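Local atomic coordinates of aspartate carbamoyltransferase (Leishmania major, PDB entry 7K46), a protein that probably catalyses the transfer of a carbamoyl group from carbamoyl phosphate to L-aspartate, an early step of pyrimidine biosynthesis. Residues I162-I167 / R190-I195; C235-A240 / K282-H287. One frame throughout, in Å; residues are numbered along the deposited sequence.

Interaction 1. Residues I162-I167 / R190-I195; sequences IAIALI and RKVYLI
Ala163 CB sits under one face of the Arg190 guanidinium, 3.3 Å from NH2. The Arg190 chain reaches this spot because it bends at CG-CD (chi3 63°) and folds back over the start of strand 163-167. Further along the same sheet face, Ala165 CB meets Tyr193 CB at 3.9 Å, and Ile167 and Ile195 lie side by side. On the other face Ile164 CG2 touches Val192 CG2 at 4.0 Å. Leu166 CD1 reaches both Leu194 CD2 and Val192 CG1.

Backbone hydrogen bonds between the parallel strands set this pairing. Ile164 N binds Lys191 O, and Tyr193 N binds Ile164 O at 2.8 Å. Leu166 N and Ile195 N continue the ladder to Tyr193 O and Leu166 O. At its start Ile162 O takes Arg190 N at 2.8 Å and, weakly, Lys191 N.

Lys191 CG lies over one face of the Tyr193 ring, toward its rim, and its NZ bonds Tyr193 OH at 3.0 Å. Asp234 forms a salt bridge with Arg190 and a hydrogen bond with Tyr193 OH, while Gln222 binds Lys191. Helix 174-186 connects the strands and packs on Ile164, Leu166 and Val192. Strands 220-224 and 237-240 flank the pair.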
ATOM      1  N   ILE A 162      38.979   6.797 -12.505  1.00 25.23           N
ATOM      2  CA  ILE A 162      38.476   5.605 -13.186  1.00 23.43           C
ATOM      3  C   ILE A 162      38.405   5.827 -14.691  1.00 25.34           C
ATOM      4  O   ILE A 162      38.264   6.952 -15.188  1.00 21.49           O
ATOM      5  CB  ILE A 162      37.094   5.171 -12.654  1.00 23.94           C
ATOM      6  CG1 ILE A 162      36.019   6.210 -12.995  1.00 24.96           C
ATOM      7  CG2 ILE A 162      37.145   4.839 -11.163  1.00 22.29           C
ATOM      8  CD1 ILE A 162      34.585   5.727 -12.685  1.00 21.69           C
ATOM      9  N   ALA A 163      38.472   4.716 -15.416  1.00 18.24           N
ATOM     10  CA  ALA A 163      37.993   4.623 -16.788  1.00 21.59           C
ATOM     11  C   ALA A 163      36.661   3.886 -16.777  1.00 23.35           C
ATOM     12  O   ALA A 163      36.560   2.790 -16.213  1.00 21.76           O
ATOM     13  CB  ALA A 163      38.991   3.886 -17.684  1.00 22.69           C
ATOM     14  N   ILE A 164      35.652   4.474 -17.406  1.00 18.18           N
ATOM     15  CA  ILE A 164      34.297   3.933 -17.391  1.00 20.16           C
ATOM     16  C   ILE A 164      33.774   3.897 -18.817  1.00 20.53           C
ATOM     17  O   ILE A 164      33.996   4.834 -19.589  1.00 20.27           O
ATOM     18  CB  ILE A 164      33.363   4.759 -16.477  1.00 17.86           C
ATOM     19  CG1 ILE A 164      31.918   4.242 -16.550  1.00 18.59           C
ATOM     20  CG2 ILE A 164      33.426   6.243 -16.826  1.00 19.97           C
ATOM     21  CD1 ILE A 164      31.004   4.845 -15.487  1.00 19.96           C
ATOM     22  N   ALA A 165      33.096   2.808 -19.173  1.00 18.52           N
ATOM     23  CA  ALA A 165      32.418   2.696 -20.457  1.00 17.63           C
ATOM     24  C   ALA A 165      30.923   2.848 -20.233  1.00 18.97           C
ATOM     25  O   ALA A 165      30.350   2.161 -19.380  1.00 19.50           O
ATOM     26  CB  ALA A 165      32.715   1.356 -21.136  1.00 19.54           C
ATOM     27  N   LEU A 166      30.304   3.778 -20.958  1.00 19.47           N
ATOM     28  CA  LEU A 166      28.853   3.927 -20.983  1.00 16.83           C
ATOM     29  C   LEU A 166      28.382   3.253 -22.264  1.00 20.68           C
ATOM     30  O   LEU A 166      28.833   3.610 -23.356  1.00 18.93           O
ATOM     31  CB  LEU A 166      28.436   5.403 -20.934  1.00 18.63           C
ATOM     32  CG  LEU A 166      29.059   6.223 -19.800  1.00 17.88           C
ATOM     33  CD1 LEU A 166      28.749   7.708 -19.944  1.00 18.63           C
ATOM     34  CD2 LEU A 166      28.628   5.719 -18.403  1.00 18.14           C
ATOM     35  N   ILE A 167      27.525   2.244 -22.128  1.00 16.94           N
ATOM     36  CA  ILE A 167      27.253   1.299 -23.205  1.00 18.45           C
ATOM     37  C   ILE A 167      25.754   1.251 -23.443  1.00 22.37           C
ATOM     38  O   ILE A 167      25.001   0.902 -22.528  1.00 19.36           O
ATOM     39  CB  ILE A 167      27.766  -0.108 -22.861  1.00 22.14           C
ATOM     40  CG1 ILE A 167      29.259  -0.073 -22.516  1.00 21.14           C
ATOM     41  CG2 ILE A 167      27.449  -1.102 -24.002  1.00 23.25           C
ATOM     42  CD1 ILE A 167      29.695  -1.280 -21.711  1.00 17.65           C
ATOM     43  N   ARG A 190      39.732   9.383 -15.416  1.00 24.55           N
ATOM     44  CA  ARG A 190      40.790   9.183 -16.400  1.00 23.60           C
ATOM     45  C   ARG A 190      40.218   9.153 -17.813  1.00 24.48           C
ATOM     46  O   ARG A 190      40.724   9.837 -18.710  1.00 24.49           O
ATOM     47  CB  ARG A 190      41.562   7.893 -16.107  1.00 23.48           C
ATOM     48  CG  ARG A 190      42.597   7.549 -17.184  1.00 29.18           C
ATOM     49  CD  ARG A 190      43.601   6.504 -16.713  1.00 32.36           C
ATOM     50  NE  ARG A 190      42.972   5.222 -16.410  1.00 32.32           N
ATOM     51  CZ  ARG A 190      42.650   4.312 -17.321  1.00 29.28           C
ATOM     52  NH1 ARG A 190      42.830   4.535 -18.610  1.00 29.12           N
ATOM     53  NH2 ARG A 190      42.125   3.152 -16.927  1.00 30.71           N
ATOM     54  N   LYS A 191      39.146   8.393 -18.031  1.00 22.48           N
ATOM     55  CA  LYS A 191      38.693   8.179 -19.396  1.00 23.33           C
ATOM     56  C   LYS A 191      37.243   7.732 -19.391  1.00 22.03           C
ATOM     57  O   LYS A 191      36.831   6.971 -18.512  1.00 19.98           O
ATOM     58  CB  LYS A 191      39.572   7.132 -20.091  1.00 22.58           C
ATOM     59  CG  LYS A 191      39.297   6.942 -21.575  1.00 21.04           C
ATOM     60  CD  LYS A 191      40.456   6.176 -22.204  1.00 25.85           C
ATOM     61  CE  LYS A 191      40.410   6.224 -23.718  1.00 30.33           C
ATOM     62  NZ  LYS A 191      41.499   5.383 -24.321  1.00 27.51           N
ATOM     63  N   VAL A 192      36.479   8.202 -20.378  1.00 19.22           N
ATOM     64  CA  VAL A 192      35.114   7.730 -20.617  1.00 21.87           C
ATOM     65  C   VAL A 192      35.064   7.137 -22.018  1.00 22.61           C
ATOM     66  O   VAL A 192      35.337   7.834 -23.007  1.00 20.66           O
ATOM     67  CB  VAL A 192      34.064   8.848 -20.480  1.00 17.07           C
ATOM     68  CG1 VAL A 192      32.666   8.311 -20.832  1.00 17.27           C
ATOM     69  CG2 VAL A 192      34.072   9.464 -19.074  1.00 17.00           C
ATOM     70  N   TYR A 193      34.711   5.859 -22.103  1.00 20.64           N
ATOM     71  CA  TYR A 193      34.403   5.222 -23.378  1.00 21.60           C
ATOM     72  C   TYR A 193      32.906   5.344 -23.623  1.00 19.56           C
ATOM     73  O   TYR A 193      32.107   5.021 -22.739  1.00 20.36           O
ATOM     74  CB  TYR A 193      34.812   3.744 -23.371  1.00 18.93           C
ATOM     75  CG  TYR A 193      36.301   3.500 -23.302  1.00 19.26           C
ATOM     76  CD1 TYR A 193      37.073   3.481 -24.462  1.00 24.01           C
ATOM     77  CD2 TYR A 193      36.940   3.280 -22.085  1.00 21.42           C
ATOM     78  CE1 TYR A 193      38.442   3.259 -24.419  1.00 22.71           C
ATOM     79  CE2 TYR A 193      38.322   3.050 -22.030  1.00 20.93           C
ATOM     80  CZ  TYR A 193      39.064   3.044 -23.203  1.00 24.97           C
ATOM     81  OH  TYR A 193      40.428   2.819 -23.165  1.00 26.92           O
ATOM     82  N   LEU A 194      32.531   5.810 -24.819  1.00 19.22           N
ATOM     83  CA  LEU A 194      31.130   5.939 -25.228  1.00 18.79           C
ATOM     84  C   LEU A 194      30.866   4.882 -26.299  1.00 20.43           C
ATOM     85  O   LEU A 194      31.244   5.064 -27.460  1.00 19.84           O
ATOM     86  CB  LEU A 194      30.846   7.344 -25.752  1.00 20.69           C
ATOM     87  CG  LEU A 194      31.129   8.491 -24.775  1.00 21.72           C
ATOM     88  CD1 LEU A 194      31.010   9.844 -25.487  1.00 22.73           C
ATOM     89  CD2 LEU A 194      30.177   8.409 -23.589  1.00 17.13           C
ATOM     90  N   ILE A 195      30.222   3.779 -25.905  1.00 20.41           N
ATOM     91  CA  ILE A 195      30.045   2.603 -26.759  1.00 19.02           C
ATOM     92  C   ILE A 195      28.586   2.553 -27.193  1.00 21.52           C
ATOM     93  O   ILE A 195      27.698   2.297 -26.372  1.00 20.91           O
ATOM     94  CB  ILE A 195      30.428   1.303 -26.034  1.00 20.03           C
ATOM     95  CG1 ILE A 195      31.801   1.421 -25.349  1.00 16.70           C
ATOM     96  CG2 ILE A 195      30.351   0.116 -26.999  1.00 21.02           C
ATOM     97  CD1 ILE A 195      32.963   1.639 -26.316  1.00 19.79           C
TER

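Interaction 2. Residues C235-A240 / K282-H287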
ATOM      1  N   CYS A 235      39.062  -0.748 -18.680  1.00 22.03           N
ATOM      2  CA  CYS A 235      37.977  -0.141 -17.915  1.00 24.94           C
ATOM      3  C   CYS A 235      37.934  -0.625 -16.470  1.00 23.51           C
ATOM      4  O   CYS A 235      38.119  -1.811 -16.180  1.00 24.20           O
ATOM      5  CB  CYS A 235      36.629  -0.416 -18.583  1.00 21.63           C
ATOM      6  SG  CYS A 235      36.348   0.604 -20.049  1.00 23.44           S
ATOM      7  N   ASP A 236      37.666   0.314 -15.570  1.00 22.38           N
ATOM      8  CA  ASP A 236      37.337   0.012 -14.185  1.00 20.02           C
ATOM      9  C   ASP A 236      35.847  -0.203 -13.979  1.00 22.27           C
ATOM     10  O   ASP A 236      35.453  -0.890 -13.027  1.00 21.04           O
ATOM     11  CB  ASP A 236      37.831   1.148 -13.297  1.00 23.83           C
ATOM     12  CG  ASP A 236      39.306   1.414 -13.497  1.00 28.47           C
ATOM     13  OD1 ASP A 236      40.110   0.489 -13.238  1.00 27.88           O
ATOM     14  OD2 ASP A 236      39.653   2.525 -13.958  1.00 22.35           O
ATOM     15  N   VAL A 237      35.019   0.364 -14.852  1.00 20.80           N
ATOM     16  CA  VAL A 237      33.565   0.214 -14.802  1.00 21.16           C
ATOM     17  C   VAL A 237      33.059  -0.010 -16.222  1.00 19.16           C
ATOM     18  O   VAL A 237      33.370   0.773 -17.127  1.00 17.99           O
ATOM     19  CB  VAL A 237      32.879   1.452 -14.185  1.00 17.58           C
ATOM     20  CG1 VAL A 237      31.341   1.284 -14.190  1.00 18.34           C
ATOM     21  CG2 VAL A 237      33.392   1.699 -12.770  1.00 21.33           C
ATOM     22  N   LEU A 238      32.289  -1.081 -16.417  1.00 16.61           N
ATOM     23  CA  LEU A 238      31.456  -1.258 -17.605  1.00 16.54           C
ATOM     24  C   LEU A 238      30.019  -0.988 -17.182  1.00 19.08           C
ATOM     25  O   LEU A 238      29.435  -1.778 -16.437  1.00 20.16           O
ATOM     26  CB  LEU A 238      31.584  -2.668 -18.174  1.00 20.26           C
ATOM     27  CG  LEU A 238      32.972  -3.103 -18.630  1.00 20.84           C
ATOM     28  CD1 LEU A 238      32.928  -4.543 -19.157  1.00 17.50           C
ATOM     29  CD2 LEU A 238      33.482  -2.127 -19.704  1.00 18.34           C
ATOM     30  N   TYR A 239      29.452   0.119 -17.653  1.00 17.91           N
ATOM     31  CA  TYR A 239      28.103   0.544 -17.267  1.00 17.22           C
ATOM     32  C   TYR A 239      27.195   0.296 -18.466  1.00 19.40           C
ATOM     33  O   TYR A 239      27.227   1.043 -19.448  1.00 18.54           O
ATOM     34  CB  TYR A 239      28.099   2.008 -16.816  1.00 16.63           C
ATOM     35  CG  TYR A 239      26.786   2.513 -16.219  1.00 18.04           C
ATOM     36  CD1 TYR A 239      25.738   2.922 -17.036  1.00 17.06           C
ATOM     37  CD2 TYR A 239      26.617   2.606 -14.844  1.00 16.36           C
ATOM     38  CE1 TYR A 239      24.543   3.393 -16.501  1.00 18.29           C
ATOM     39  CE2 TYR A 239      25.415   3.069 -14.294  1.00 17.48           C
ATOM     40  CZ  TYR A 239      24.392   3.464 -15.125  1.00 18.16           C
ATOM     41  OH  TYR A 239      23.222   3.932 -14.590  1.00 19.44           O
ATOM     42  N   ALA A 240      26.393  -0.761 -18.386  1.00 20.28           N
ATOM     43  CA  ALA A 240      25.529  -1.182 -19.478  1.00 16.93           C
ATOM     44  C   ALA A 240      24.111  -0.649 -19.297  1.00 23.23           C
ATOM     45  O   ALA A 240      23.637  -0.438 -18.176  1.00 19.31           O
ATOM     46  CB  ALA A 240      25.496  -2.710 -19.575  1.00 21.53           C
ATOM     47  N   LYS A 282      40.143  -6.101 -10.714  1.00 28.28           N
ATOM     48  CA  LYS A 282      39.470  -5.081  -9.907  1.00 26.25           C
ATOM     49  C   LYS A 282      38.672  -4.170 -10.841  1.00 29.22           C
ATOM     50  O   LYS A 282      39.157  -3.129 -11.288  1.00 28.99           O
ATOM     51  CB  LYS A 282      40.488  -4.301  -9.080  1.00 29.17           C
ATOM     52  CG  LYS A 282      39.901  -3.316  -8.061  1.00 36.36           C
ATOM     53  CD  LYS A 282      41.015  -2.498  -7.405  1.00 45.52           C
ATOM     54  CE  LYS A 282      40.483  -1.316  -6.588  1.00 45.54           C
ATOM     55  NZ  LYS A 282      39.623  -1.742  -5.463  1.00 44.10           N
ATOM     56  N   MET A 283      37.436  -4.571 -11.136  1.00 25.74           N
ATOM     57  CA  MET A 283      36.503  -3.737 -11.889  1.00 23.36           C
ATOM     58  C   MET A 283      35.090  -4.179 -11.529  1.00 23.33           C
ATOM     59  O   MET A 283      34.894  -5.195 -10.859  1.00 21.65           O
ATOM     60  CB  MET A 283      36.774  -3.816 -13.404  1.00 21.17           C
ATOM     61  CG  MET A 283      36.666  -5.216 -14.024  1.00 23.31           C
ATOM     62  SD  MET A 283      34.948  -5.739 -14.346  1.00 22.35           S
ATOM     63  CE  MET A 283      34.534  -4.706 -15.750  1.00 20.60           C
ATOM     64  N   VAL A 284      34.096  -3.399 -11.963  1.00 20.14           N
ATOM     65  CA  VAL A 284      32.707  -3.807 -11.786  1.00 17.66           C
ATOM     66  C   VAL A 284      31.921  -3.609 -13.072  1.00 23.56           C
ATOM     67  O   VAL A 284      32.208  -2.719 -13.884  1.00 18.29           O
ATOM     68  CB  VAL A 284      31.999  -3.065 -10.628  1.00 22.39           C
ATOM     69  CG1 VAL A 284      32.597  -3.468  -9.281  1.00 20.78           C
ATOM     70  CG2 VAL A 284      32.046  -1.552 -10.836  1.00 21.09           C
ATOM     71  N   VAL A 285      30.912  -4.462 -13.239  1.00 18.11           N
ATOM     72  CA  VAL A 285      29.873  -4.310 -14.242  1.00 18.68           C
ATOM     73  C   VAL A 285      28.644  -3.757 -13.534  1.00 19.24           C
ATOM     74  O   VAL A 285      28.231  -4.282 -12.493  1.00 18.69           O
ATOM     75  CB  VAL A 285      29.559  -5.652 -14.925  1.00 20.96           C
ATOM     76  CG1 VAL A 285      28.357  -5.519 -15.845  1.00 18.79           C
ATOM     77  CG2 VAL A 285      30.793  -6.171 -15.692  1.00 18.12           C
ATOM     78  N   MET A 286      28.064  -2.703 -14.091  1.00 16.76           N
ATOM     79  CA  MET A 286      26.889  -2.074 -13.520  1.00 15.29           C
ATOM     80  C   MET A 286      25.818  -1.934 -14.597  1.00 16.38           C
ATOM     81  O   MET A 286      26.095  -2.003 -15.796  1.00 18.93           O
ATOM     82  CB  MET A 286      27.238  -0.699 -12.919  1.00 14.98           C
ATOM     83  CG  MET A 286      28.222  -0.781 -11.740  1.00 17.52           C
ATOM     84  SD  MET A 286      28.849   0.843 -11.233  1.00 19.26           S
ATOM     85  CE  MET A 286      27.327   1.733 -10.855  1.00 16.62           C
ATOM     86  N   HIS A 287      24.587  -1.727 -14.145  1.00 15.32           N
ATOM     87  CA  HIS A 287      23.431  -1.619 -15.026  1.00 17.35           C
ATOM     88  C   HIS A 287      22.304  -1.072 -14.163  1.00 17.31           C
ATOM     89  O   HIS A 287      22.036  -1.629 -13.094  1.00 16.31           O
ATOM     90  CB  HIS A 287      23.068  -2.989 -15.611  1.00 15.94           C
ATOM     91  CG  HIS A 287      22.064  -2.946 -16.722  1.00 16.24           C
ATOM     92  ND1 HIS A 287      20.881  -2.243 -16.640  1.00 17.02           N
ATOM     93  CD2 HIS A 287      22.057  -3.556 -17.934  1.00 17.60           C
ATOM     94  CE1 HIS A 287      20.190  -2.414 -17.754  1.00 19.42           C
ATOM     95  NE2 HIS A 287      20.883  -3.205 -18.556  1.00 19.72           N
TER
HETATM   96  O   HOH W   1      40.516  -0.812 -11.198  1.00 30.11           O
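Met283, just before strand 284-286, curls its side chain against Leu238 of strand 237-240. Its CB lies 3.2 Å from Asp236 O and also near Cys235 O. CG stands between the backbone N and the carbonyl carbon (chi1 60°). Further turns about the CB-CG and CG-SD bonds curl the chain, and CE ends 3.6 Å from Leu238 CG, with Leu238 CD1 next nearest.

On the sheet face away from Leu238 and Val285, Val237 and Val284 lie side by side. Val237 CG1 also meets Met286 SD at 3.9 Å. Met286 CB and CE approach the Tyr239 ring at CD2.

Four backbone bonds hold the register: Val284 N to Asp236 O, Leu238 N to Val284 O, Met286 N to Leu238 O, and Ala240 N to Met286 O. Beyond them Ala240 O sits over one face of the His287 ring, 3.3 Å from CG. This buried oxygen has no hydrogen-bond partner in the model. At the other end a water donates to Lys282 O at 2.7 Å, and Lys280 pairs with the Asp236 carboxylate.

Glu294 binds His287 NE2, and Asp148 binds Tyr239 OH. Helix 142-156 packs on Val237, Val284 and Met286, helix 309-326 meets Tyr239 and Met286, and strand 163-167 borders strand 237-240.

In the fold
Interactions 1 and 2 belong to one five-stranded parallel sheet, ordered 220-224, 191-195, 163-167, 237-240, 284-286. Their centres are about 9 Å apart. Strands 163-167 and 237-240 are neighbours and join the two contacts, with probable hydrogen bonds from Asp236 N to Ala163 O and from Tyr239 N to Ala165 O, both 2.8 Å. Tyr193 CD2 also packs on Cys235 SG. Along the chain interaction 1 closes before interaction 2 opens. Interaction 1 belongs to a beta-alpha-beta unit; interaction 2 adds the edge strand 284-286. Together they make up much of the Rossmann-like sheet of the family's aspartate/ornithine-binding domain, which in relatives supplies the amino-acid substrate side of the active site.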